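PDB 2BJF: bile salt hydrolase/transferase, which cleaves the amide bond of glycine- and taurine-conjugated bile salts, releasing bile acid and amino acid, and also acts as a bile acid N-acyltransferase. Local coordinates for residues R18-E23 with T276-C281; K74-A79 with W108-F113; T141-I146 with G171-S176. All coordinates share one frame; numbering follows the deposited sequence. Where two conformers were deposited one is given.

Interaction 1. Residues R18-E23 with T276-C281; sequences RNMDIE and TQYTSC. With DXC ((3alpha,5beta,12alpha)-3,12-dihydroxycholan-24-oic acid), chain B.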
loop_
_atom_site.group_PDB
_atom_site.type_symbol
_atom_site.label_atom_id
_atom_site.label_comp_id
_atom_site.label_asym_id
_atom_site.label_seq_id
_atom_site.Cartn_x
_atom_site.Cartn_y
_atom_site.Cartn_z
ATOM N N ARG A 18 -23.130 9.376 10.999
ATOM C CA ARG A 18 -21.717 9.735 10.910
ATOM C C ARG A 18 -20.869 9.331 12.109
ATOM O O ARG A 18 -21.373 9.188 13.225
ATOM C CB ARG A 18 -21.575 11.250 10.683
ATOM C CG ARG A 18 -22.234 12.132 11.756
ATOM C CD ARG A 18 -21.271 12.524 12.881
ATOM N NE ARG A 18 -20.147 13.323 12.395
ATOM C CZ ARG A 18 -20.208 14.622 12.100
ATOM N NH1 ARG A 18 -21.343 15.300 12.243
ATOM N NH2 ARG A 18 -19.123 15.247 11.659
ATOM N N ASN A 19 -19.577 9.150 11.851
ATOM C CA ASN A 19 -18.555 9.200 12.887
ATOM C C ASN A 19 -18.175 10.655 13.116
ATOM O O ASN A 19 -17.959 11.402 12.156
ATOM C CB ASN A 19 -17.298 8.441 12.451
ATOM C CG ASN A 19 -17.413 6.939 12.635
ATOM O OD1 ASN A 19 -18.320 6.438 13.299
ATOM N ND2 ASN A 19 -16.474 6.208 12.045
ATOM N N MET A 20 -18.098 11.057 14.382
ATOM C CA MET A 20 -17.566 12.367 14.740
ATOM C C MET A 20 -16.120 12.208 15.187
ATOM O O MET A 20 -15.857 11.672 16.264
ATOM C CB MET A 20 -18.398 13.011 15.852
ATOM C CG MET A 20 -17.771 14.266 16.468
ATOM S SD MET A 20 -17.616 15.638 15.315
ATOM C CE MET A 20 -19.336 16.067 15.094
ATOM N N ASP A 21 -15.191 12.675 14.355
ATOM C CA ASP A 21 -13.764 12.529 14.631
ATOM C C ASP A 21 -13.140 13.862 15.038
ATOM O O ASP A 21 -12.803 14.691 14.184
ATOM C CB ASP A 21 -13.029 11.933 13.421
ATOM C CG ASP A 21 -13.642 10.624 12.935
ATOM O OD1 ASP A 21 -14.311 9.923 13.726
ATOM O OD2 ASP A 21 -13.438 10.290 11.748
ATOM N N ILE A 22 -13.008 14.063 16.348
ATOM C CA ILE A 22 -12.401 15.272 16.921
ATOM C C ILE A 22 -11.604 14.934 18.187
ATOM O O ILE A 22 -11.801 13.875 18.789
ATOM C CB ILE A 22 -13.447 16.388 17.226
ATOM C CG1 ILE A 22 -14.641 15.830 18.010
ATOM C CG2 ILE A 22 -13.897 17.090 15.935
ATOM C CD1 ILE A 22 -15.654 16.875 18.446
ATOM N N GLU A 23 -10.700 15.834 18.576
ATOM C CA GLU A 23 -9.848 15.630 19.750
ATOM C C GLU A 23 -10.356 16.383 20.987
ATOM O O GLU A 23 -9.672 16.451 22.015
ATOM C CB GLU A 23 -8.390 16.009 19.432
ATOM C CG GLU A 23 -8.103 17.516 19.323
ATOM C CD GLU A 23 -8.358 18.101 17.938
ATOM O OE1 GLU A 23 -9.328 17.695 17.262
ATOM O OE2 GLU A 23 -7.585 18.994 17.531
ATOM N N THR A 276 -12.810 8.944 17.374
ATOM C CA THR A 276 -14.219 8.891 16.999
ATOM C C THR A 276 -15.000 9.036 18.304
ATOM O O THR A 276 -15.214 8.055 19.030
ATOM C CB THR A 276 -14.581 7.594 16.248
ATOM O OG1 THR A 276 -13.859 7.555 15.010
ATOM C CG2 THR A 276 -16.081 7.532 15.951
ATOM N N GLN A 277 -15.401 10.270 18.598
ATOM C CA GLN A 277 -16.067 10.605 19.859
ATOM C C GLN A 277 -17.442 9.955 19.967
ATOM O O GLN A 277 -17.815 9.455 21.031
ATOM C CB GLN A 277 -16.184 12.123 20.025
ATOM C CG GLN A 277 -14.847 12.865 20.084
ATOM C CD GLN A 277 -14.144 12.779 21.436
ATOM O OE1 GLN A 277 -12.971 13.136 21.552
ATOM N NE2 GLN A 277 -14.854 12.315 22.460
ATOM N N TYR A 278 -18.187 9.973 18.865
ATOM C CA TYR A 278 -19.491 9.315 18.788
ATOM C C TYR A 278 -19.816 8.831 17.378
ATOM O O TYR A 278 -19.219 9.281 16.394
ATOM C CB TYR A 278 -20.623 10.197 19.359
ATOM C CG TYR A 278 -21.035 11.396 18.527
ATOM C CD1 TYR A 278 -21.930 11.261 17.462
ATOM C CD2 TYR A 278 -20.568 12.670 18.833
ATOM C CE1 TYR A 278 -22.324 12.363 16.707
ATOM C CE2 TYR A 278 -20.961 13.780 18.090
ATOM C CZ TYR A 278 -21.831 13.617 17.026
ATOM O OH TYR A 278 -22.216 14.716 16.292
ATOM N N THR A 279 -20.755 7.896 17.303
ATOM C CA THR A 279 -21.273 7.398 16.041
ATOM C C THR A 279 -22.790 7.505 16.090
ATOM O O THR A 279 -23.431 6.912 16.959
ATOM C CB THR A 279 -20.846 5.938 15.793
ATOM O OG1 THR A 279 -19.417 5.848 15.815
ATOM C CG2 THR A 279 -21.360 5.438 14.447
ATOM N N SER A 280 -23.351 8.284 15.170
ATOM C CA SER A 280 -24.794 8.478 15.105
ATOM C C SER A 280 -25.387 7.778 13.888
ATOM O O SER A 280 -24.741 7.664 12.845
ATOM C CB SER A 280 -25.146 9.968 15.091
ATOM O OG SER A 280 -24.747 10.589 13.883
ATOM N N CYS A 281 -26.616 7.300 14.043
ATOM C CA CYS A 281 -27.356 6.663 12.965
ATOM C C CYS A 281 -28.821 7.041 13.098
ATOM O O CYS A 281 -29.481 6.664 14.065
ATOM C CB CYS A 281 -27.195 5.143 13.017
ATOM S SG CYS A 281 -28.136 4.256 11.752
HETATM C C1 DXC B . -15.948 27.737 17.673
HETATM C C2 DXC B . -17.003 27.864 16.575
HETATM C C3 DXC B . -18.446 27.749 17.098
HETATM C C4 DXC B . -18.695 26.511 17.980
HETATM C C5 DXC B . -17.603 26.417 19.047
HETATM C C6 DXC B . -16.178 26.472 18.493
HETATM C C7 DXC B . -19.423 27.847 15.917
HETATM C C8 DXC B . -19.509 26.572 15.075
HETATM C C9 DXC B . -19.663 25.290 15.896
HETATM C C10 DXC B . -18.695 25.236 17.097
HETATM C C11 DXC B . -19.372 24.053 15.039
HETATM C C12 DXC B . -19.552 22.715 15.760
HETATM C C13 DXC B . -18.640 22.666 16.995
HETATM C C14 DXC B . -18.824 23.911 17.878
HETATM C C15 DXC B . -20.057 23.902 13.680
HETATM C C16 DXC B . -19.871 22.413 13.365
HETATM C C17 DXC B . -19.195 21.778 14.594
HETATM C C18 DXC B . -20.027 26.653 18.714
HETATM C C19 DXC B . -19.464 20.261 14.696
HETATM O O1 DXC B . -17.259 22.529 16.623
HETATM O O2 DXC B . -14.646 27.684 17.077
HETATM C C20 DXC B . -21.010 22.500 16.209
HETATM C C21 DXC B . -18.840 19.498 13.520
HETATM C C22 DXC B . -17.319 19.659 13.442
HETATM C C23 DXC B . -16.653 18.526 12.693
HETATM O O3 DXC B . -17.321 17.523 12.363
HETATM O O4 DXC B . -15.437 18.642 12.433
HETATM C C24 DXC B . -19.022 19.615 16.012
#
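M20 lies over one face of the Y278 ring, its CB 3.6 Å from the ring centroid in a CH-pi contact displaced toward the rim. The thioether then bends at both later torsions (chi2 65°, chi3 69°), which brings M20 CE to 3.4 Å from Y278 OH and sets this methyl over the centre of one face of the R18 guanidinium; a long, flexible methionine can thus cover both flat groups. Guanidinium and phenol planes are 65° apart, with R18 CD meeting the ring obliquely. In the guanidinium plane NE donates to N19 O, a bond that limits rotation of the group. R18 is an established deoxycholate-binding residue: NH2 lies 3.0 Å from the ligand oxygen O3 and also bonds to G80 O, while NH1 forms a salt bridge with D69. The D69 carboxylate also bonds to Y278 OH and S280 OG. The backbones belong to adjacent antiparallel strands of the N-terminal nucleophile hydrolase fold. R18 and S280 are a hydrogen-bonded pair, S280 N reaching R18 O at 2.9 Å. Further along, Q277 and Y278 together face M20 in a beta bulge, since N19 pairs with T279 but D21 with T276. On the other face of the sheet, short threonines put their hydroxyls within reach of polar neighbours. T279 OG1 donates to N19 OD1 at 2.8 Å, and the T276 CG2 methyl packs on N19 CG. T276 OG1 donates to D21 OD1 at 2.7 Å from above the carboxylate plane, leaving D21 OD2 to bond the backbone N of the nucleophile C2.

Interaction 2. Residues K74-A79 with W108-F113; sequences KGLGCA and WVLANF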
loop_
_atom_site.group_PDB
_atom_site.type_symbol
_atom_site.label_atom_id
_atom_site.label_comp_id
_atom_site.label_asym_id
_atom_site.label_seq_id
_atom_site.Cartn_x
_atom_site.Cartn_y
_atom_site.Cartn_z
ATOM N N LYS A 74 -39.697 15.239 8.611
ATOM C CA LYS A 74 -40.068 14.826 7.257
ATOM C C LYS A 74 -39.124 13.766 6.690
ATOM O O LYS A 74 -39.344 13.254 5.589
ATOM C CB LYS A 74 -40.124 16.039 6.315
ATOM C CG LYS A 74 -41.044 17.179 6.771
ATOM C CD LYS A 74 -42.493 16.738 6.995
ATOM C CE LYS A 74 -43.219 16.458 5.689
ATOM N NZ LYS A 74 -44.654 16.139 5.923
ATOM N N GLY A 75 -38.080 13.441 7.446
ATOM C CA GLY A 75 -37.119 12.425 7.028
ATOM C C GLY A 75 -35.940 12.972 6.246
ATOM O O GLY A 75 -35.249 12.221 5.553
ATOM N N LEU A 76 -35.710 14.278 6.352
ATOM C CA LEU A 76 -34.517 14.899 5.779
ATOM C C LEU A 76 -33.400 14.911 6.818
ATOM O O LEU A 76 -33.616 15.317 7.958
ATOM C CB LEU A 76 -34.815 16.324 5.297
ATOM C CG LEU A 76 -33.694 17.086 4.582
ATOM C CD1 LEU A 76 -33.337 16.431 3.251
ATOM C CD2 LEU A 76 -34.091 18.543 4.377
ATOM N N GLY A 77 -32.214 14.461 6.417
ATOM C CA GLY A 77 -31.056 14.426 7.308
ATOM C C GLY A 77 -29.900 15.253 6.782
ATOM O O GLY A 77 -29.733 15.398 5.573
ATOM N N CYS A 78 -29.104 15.801 7.698
ATOM C CA CYS A 78 -27.924 16.580 7.329
ATOM C C CYS A 78 -26.814 16.413 8.355
ATOM O O CYS A 78 -27.070 16.395 9.560
ATOM C CB CYS A 78 -28.276 18.064 7.169
ATOM S SG CYS A 78 -26.908 19.093 6.563
ATOM N N ALA A 79 -25.584 16.284 7.865
ATOM C CA ALA A 79 -24.407 16.181 8.721
ATOM C C ALA A 79 -23.311 17.128 8.248
ATOM O O ALA A 79 -23.038 17.221 7.048
ATOM C CB ALA A 79 -23.890 14.749 8.752
ATOM N N TRP A 108 -30.511 25.509 9.067
ATOM C CA TRP A 108 -31.225 26.135 7.947
ATOM C C TRP A 108 -31.812 25.086 6.998
ATOM O O TRP A 108 -32.941 25.231 6.525
ATOM C CB TRP A 108 -30.306 27.105 7.193
ATOM C CG TRP A 108 -30.906 27.690 5.943
ATOM C CD1 TRP A 108 -31.729 28.776 5.857
ATOM C CD2 TRP A 108 -30.721 27.221 4.600
ATOM N NE1 TRP A 108 -32.070 29.011 4.546
ATOM C CE2 TRP A 108 -31.467 28.071 3.753
ATOM C CE3 TRP A 108 -29.999 26.161 4.031
ATOM C CZ2 TRP A 108 -31.512 27.897 2.365
ATOM C CZ3 TRP A 108 -30.045 25.986 2.648
ATOM C CH2 TRP A 108 -30.797 26.853 1.833
ATOM N N VAL A 109 -31.044 24.029 6.735
ATOM C CA VAL A 109 -31.502 22.926 5.889
ATOM C C VAL A 109 -32.678 22.188 6.534
ATOM O O VAL A 109 -33.723 22.005 5.906
ATOM C CB VAL A 109 -30.353 21.929 5.574
ATOM C CG1 VAL A 109 -30.885 20.675 4.882
ATOM C CG2 VAL A 109 -29.291 22.596 4.712
ATOM N N LEU A 110 -32.505 21.784 7.790
ATOM C CA LEU A 110 -33.480 20.937 8.472
ATOM C C LEU A 110 -34.764 21.665 8.852
ATOM O O LEU A 110 -35.846 21.082 8.800
ATOM C CB LEU A 110 -32.863 20.293 9.715
ATOM C CG LEU A 110 -31.675 19.352 9.494
ATOM C CD1 LEU A 110 -31.242 18.776 10.823
ATOM C CD2 LEU A 110 -32.015 18.240 8.506
ATOM N N ALA A 111 -34.639 22.932 9.236
ATOM C CA ALA A 111 -35.793 23.708 9.685
ATOM C C ALA A 111 -36.733 24.091 8.547
ATOM O O ALA A 111 -37.928 24.287 8.772
ATOM C CB ALA A 111 -35.340 24.951 10.436
ATOM N N ASN A 112 -36.199 24.188 7.332
ATOM C CA ASN A 112 -36.932 24.798 6.219
ATOM C C ASN A 112 -37.457 23.859 5.132
ATOM O O ASN A 112 -38.458 24.166 4.481
ATOM C CB ASN A 112 -36.085 25.902 5.575
ATOM C CG ASN A 112 -35.952 27.127 6.459
ATOM O OD1 ASN A 112 -36.947 27.757 6.824
ATOM N ND2 ASN A 112 -34.718 27.479 6.800
ATOM N N PHE A 113 -36.782 22.729 4.930
ATOM C CA PHE A 113 -37.053 21.882 3.766
ATOM C C PHE A 113 -37.416 20.444 4.130
ATOM O O PHE A 113 -37.009 19.939 5.177
ATOM C CB PHE A 113 -35.863 21.925 2.801
ATOM C CG PHE A 113 -35.371 23.319 2.516
ATOM C CD1 PHE A 113 -36.102 24.173 1.695
ATOM C CD2 PHE A 113 -34.190 23.786 3.087
ATOM C CE1 PHE A 113 -35.659 25.469 1.438
ATOM C CE2 PHE A 113 -33.736 25.079 2.834
ATOM C CZ PHE A 113 -34.475 25.922 2.009
#
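L76, just before strand 77-82, reaches toward the C-terminal part of helix 105-112 and the residue F113 that follows, where V109, L110 and F113 receive it. Its CB points toward the helix. With CG anti to the backbone N (chi1 -176°), the side chain carries the branch toward these three residues, and CG comes to 4.4 Å from L110 CD2. At the branch, CD1 turns to I146 of the neighbouring strand, while CD2 carries most of the contact and lies 3.3 Å from F113 O. The same methyl is 3.9 Å from V109 CG1 and also touches F113 CB. In return, L110 CD2 packs against the backbone at the start of the strand, 3.4 Å from L76 O. It also touches C78 CB at 4.0 Å. The branched leucines and valine thus put methyls against backbone carbonyls and against one another, and C78 is small enough to pack beside L110 and V109. N72 adds polar links from outside, bonding L110 O through ND2 and L76 N through OD1. Between the two segments themselves no hydrogen bond forms, which implies that they are held by the burial of apolar groups, close fit and dispersion.

Interaction 3. Residues T141-I146 with G171-S176; sequences TLHWMI and GVLTNS. With DXC ((3alpha,5beta,12alpha)-3,12-dihydroxycholan-24-oic acid), chain B.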
loop_
_atom_site.group_PDB
_atom_site.type_symbol
_atom_site.label_atom_id
_atom_site.label_comp_id
_atom_site.label_asym_id
_atom_site.label_seq_id
_atom_site.Cartn_x
_atom_site.Cartn_y
_atom_site.Cartn_z
ATOM N N THR A 141 -14.310 24.899 9.659
ATOM C CA THR A 141 -14.281 24.606 8.228
ATOM C C THR A 141 -15.105 23.348 7.967
ATOM O O THR A 141 -14.799 22.279 8.498
ATOM C CB THR A 141 -12.842 24.410 7.726
ATOM O OG1 THR A 141 -12.182 23.433 8.542
ATOM C CG2 THR A 141 -12.068 25.720 7.789
ATOM N N LEU A 142 -16.155 23.486 7.160
ATOM C CA LEU A 142 -17.148 22.425 7.006
ATOM C C LEU A 142 -17.601 22.178 5.574
ATOM O O LEU A 142 -17.613 23.087 4.741
ATOM C CB LEU A 142 -18.390 22.736 7.848
ATOM C CG LEU A 142 -18.292 22.828 9.372
ATOM C CD1 LEU A 142 -19.491 23.586 9.910
ATOM C CD2 LEU A 142 -18.176 21.452 10.017
ATOM N N HIS A 143 -17.961 20.926 5.309
ATOM C CA HIS A 143 -18.815 20.572 4.181
ATOM C C HIS A 143 -19.937 19.661 4.685
ATOM O O HIS A 143 -19.843 19.104 5.786
ATOM C CB HIS A 143 -18.018 19.976 3.007
ATOM C CG HIS A 143 -17.368 18.655 3.288
ATOM N ND1 HIS A 143 -16.904 17.836 2.280
ATOM C CD2 HIS A 143 -17.099 18.009 4.448
ATOM C CE1 HIS A 143 -16.376 16.746 2.807
ATOM N NE2 HIS A 143 -16.484 16.825 4.120
ATOM N N TRP A 144 -21.003 19.529 3.903
ATOM C CA TRP A 144 -22.213 18.873 4.388
ATOM C C TRP A 144 -22.689 17.742 3.489
ATOM O O TRP A 144 -22.586 17.826 2.265
ATOM C CB TRP A 144 -23.343 19.894 4.566
ATOM C CG TRP A 144 -23.052 20.960 5.583
ATOM C CD1 TRP A 144 -23.428 20.966 6.896
ATOM C CD2 TRP A 144 -22.324 22.176 5.369
ATOM N NE1 TRP A 144 -22.980 22.111 7.513
ATOM C CE2 TRP A 144 -22.300 22.871 6.600
ATOM C CE3 TRP A 144 -21.695 22.750 4.255
ATOM C CZ2 TRP A 144 -21.667 24.110 6.750
ATOM C CZ3 TRP A 144 -21.061 23.978 4.407
ATOM C CH2 TRP A 144 -21.055 24.646 5.645
ATOM N N MET A 145 -23.208 16.689 4.113
ATOM C CA MET A 145 -23.932 15.643 3.403
ATOM C C MET A 145 -25.407 15.721 3.787
ATOM O O MET A 145 -25.743 15.855 4.967
ATOM C CB MET A 145 -23.361 14.261 3.724
ATOM C CG MET A 145 -23.984 13.131 2.917
ATOM S SD MET A 145 -23.107 11.572 3.124
ATOM C CE MET A 145 -24.234 10.439 2.316
ATOM N N ILE A 146 -26.274 15.653 2.781
ATOM C CA ILE A 146 -27.719 15.744 2.973
ATOM C C ILE A 146 -28.371 14.528 2.319
ATOM O O ILE A 146 -28.032 14.170 1.190
ATOM C CB ILE A 146 -28.293 17.063 2.381
ATOM C CG1 ILE A 146 -27.612 18.281 3.017
ATOM C CG2 ILE A 146 -29.805 17.141 2.585
ATOM C CD1 ILE A 146 -27.843 19.592 2.280
ATOM N N GLY A 171 -22.723 7.104 -1.455
ATOM C CA GLY A 171 -23.376 6.903 -0.162
ATOM C C GLY A 171 -22.503 7.240 1.033
ATOM O O GLY A 171 -22.859 6.930 2.176
ATOM N N VAL A 172 -21.359 7.872 0.772
ATOM C CA VAL A 172 -20.388 8.185 1.823
ATOM C C VAL A 172 -19.765 9.573 1.659
ATOM O O VAL A 172 -19.812 10.167 0.577
ATOM C CB VAL A 172 -19.244 7.121 1.911
ATOM C CG1 VAL A 172 -19.801 5.696 1.966
ATOM C CG2 VAL A 172 -18.262 7.270 0.755
ATOM N N LEU A 173 -19.181 10.075 2.744
ATOM C CA LEU A 173 -18.403 11.311 2.726
ATOM C C LEU A 173 -17.377 11.267 3.850
ATOM O O LEU A 173 -17.634 10.689 4.901
ATOM C CB LEU A 173 -19.315 12.533 2.897
ATOM C CG LEU A 173 -18.711 13.925 2.660
ATOM C CD1 LEU A 173 -18.304 14.104 1.200
ATOM C CD2 LEU A 173 -19.678 15.020 3.083
ATOM N N THR A 174 -16.206 11.857 3.625
ATOM C CA THR A 174 -15.260 12.065 4.722
ATOM C C THR A 174 -14.880 13.542 4.828
ATOM O O THR A 174 -15.733 14.386 5.110
ATOM C CB THR A 174 -14.005 11.146 4.641
ATOM O OG1 THR A 174 -13.293 11.388 3.422
ATOM C CG2 THR A 174 -14.398 9.671 4.732
ATOM N N ASN A 175 -13.608 13.846 4.595
ATOM C CA ASN A 175 -13.102 15.206 4.711
ATOM C C ASN A 175 -12.370 15.606 3.425
ATOM O O ASN A 175 -12.712 15.107 2.351
ATOM C CB ASN A 175 -12.227 15.327 5.965
ATOM C CG ASN A 175 -12.907 14.762 7.211
ATOM O OD1 ASN A 175 -12.585 13.662 7.665
ATOM N ND2 ASN A 175 -13.868 15.502 7.751
ATOM N N SER A 176 -11.388 16.501 3.521
ATOM C CA SER A 176 -10.664 16.994 2.340
ATOM C C SER A 176 -9.845 15.889 1.654
ATOM O O SER A 176 -9.399 14.958 2.324
ATOM C CB SER A 176 -9.774 18.182 2.716
ATOM O OG SER A 176 -10.566 19.281 3.140
HETATM C C1 DXC B . -15.948 27.737 17.673
HETATM C C2 DXC B . -17.003 27.864 16.575
HETATM C C3 DXC B . -18.446 27.749 17.098
HETATM C C4 DXC B . -18.695 26.511 17.980
HETATM C C5 DXC B . -17.603 26.417 19.047
HETATM C C6 DXC B . -16.178 26.472 18.493
HETATM C C7 DXC B . -19.423 27.847 15.917
HETATM C C8 DXC B . -19.509 26.572 15.075
HETATM C C9 DXC B . -19.663 25.290 15.896
HETATM C C10 DXC B . -18.695 25.236 17.097
HETATM C C11 DXC B . -19.372 24.053 15.039
HETATM C C12 DXC B . -19.552 22.715 15.760
HETATM C C13 DXC B . -18.640 22.666 16.995
HETATM C C14 DXC B . -18.824 23.911 17.878
HETATM C C15 DXC B . -20.057 23.902 13.680
HETATM C C16 DXC B . -19.871 22.413 13.365
HETATM C C17 DXC B . -19.195 21.778 14.594
HETATM C C18 DXC B . -20.027 26.653 18.714
HETATM C C19 DXC B . -19.464 20.261 14.696
HETATM O O1 DXC B . -17.259 22.529 16.623
HETATM O O2 DXC B . -14.646 27.684 17.077
HETATM C C20 DXC B . -21.010 22.500 16.209
HETATM C C21 DXC B . -18.840 19.498 13.520
HETATM C C22 DXC B . -17.319 19.659 13.442
HETATM C C23 DXC B . -16.653 18.526 12.693
HETATM O O3 DXC B . -17.321 17.523 12.363
HETATM O O4 DXC B . -15.437 18.642 12.433
HETATM C C24 DXC B . -19.022 19.615 16.012
#
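A single hydrogen bond joins H143 to the opposing segment: NE2 donates to T174 O at 2.7 Å, with an N-H...O angle of 148°. The acceptor lies close to the imidazole plane, although the donor is tilted out of the plane of the carbonyl. The first torsion places CG between the backbone N and the carbonyl carbon (chi1 66°), and from there the ring reaches straight across to the other segment. ND1, the nitrogen next to CG, bonds to E157, so both nitrogens are engaged and the ring is held against rotation; the nearby carboxylate would probably favour positive charge on the imidazole.

The ring also takes part in a CH-pi contact. L173, arriving from the opposite direction, sets CD2 over one imidazole face, 3.9 Å from the centroid, while L173 CD1 is 3.6 Å from H143 CE1.

Apolar packing continues beside it. M145 and L173 run alongside in opposing directions, with M145 CB 3.8 Å from L173 CD2. The methionine has no bend past CG, which lets a slender, flexible residue carry CE as far as the backbone of G171, 3.8 Å from its O.

Ligand contacts mark the ends of the two segments. L142, on the other side of its strand from H143, presents CD1 to deoxycholate C16 at 3.7 Å. N175 touches the bound taurine; its OD1 bonds to C2 N and R228, and its ND2 to N82 O. Here strand 142-147 of one antiparallel sheet packs on the end strand 172-173 of the other, the face-to-face meeting of two sheets typical of the N-terminal nucleophile hydrolase sandwich, with the active site at its end.

In the fold
From the N terminus, 18-23 comes first, and its partner 276-281 arrives only some 250 residues later, so interaction 1 closes a long loop that contains both other contacts. Within that loop, 74-79 meets 108-113 in interaction 2, closing a short excursion before interaction 3 begins at 141-146 and ends at 171-176. Interactions 2 and 3 therefore follow in series and do not cross. They touch where strands 77-82 and 142-147 run side by side in one sheet, A79 N lying 2.9 Å from M145 O. Interaction 1 belongs to the other sheet, which interaction 3 reaches through strand 172-173. Interactions 1 and 3 both contact deoxycholate, whereas interaction 2 ties on a helix.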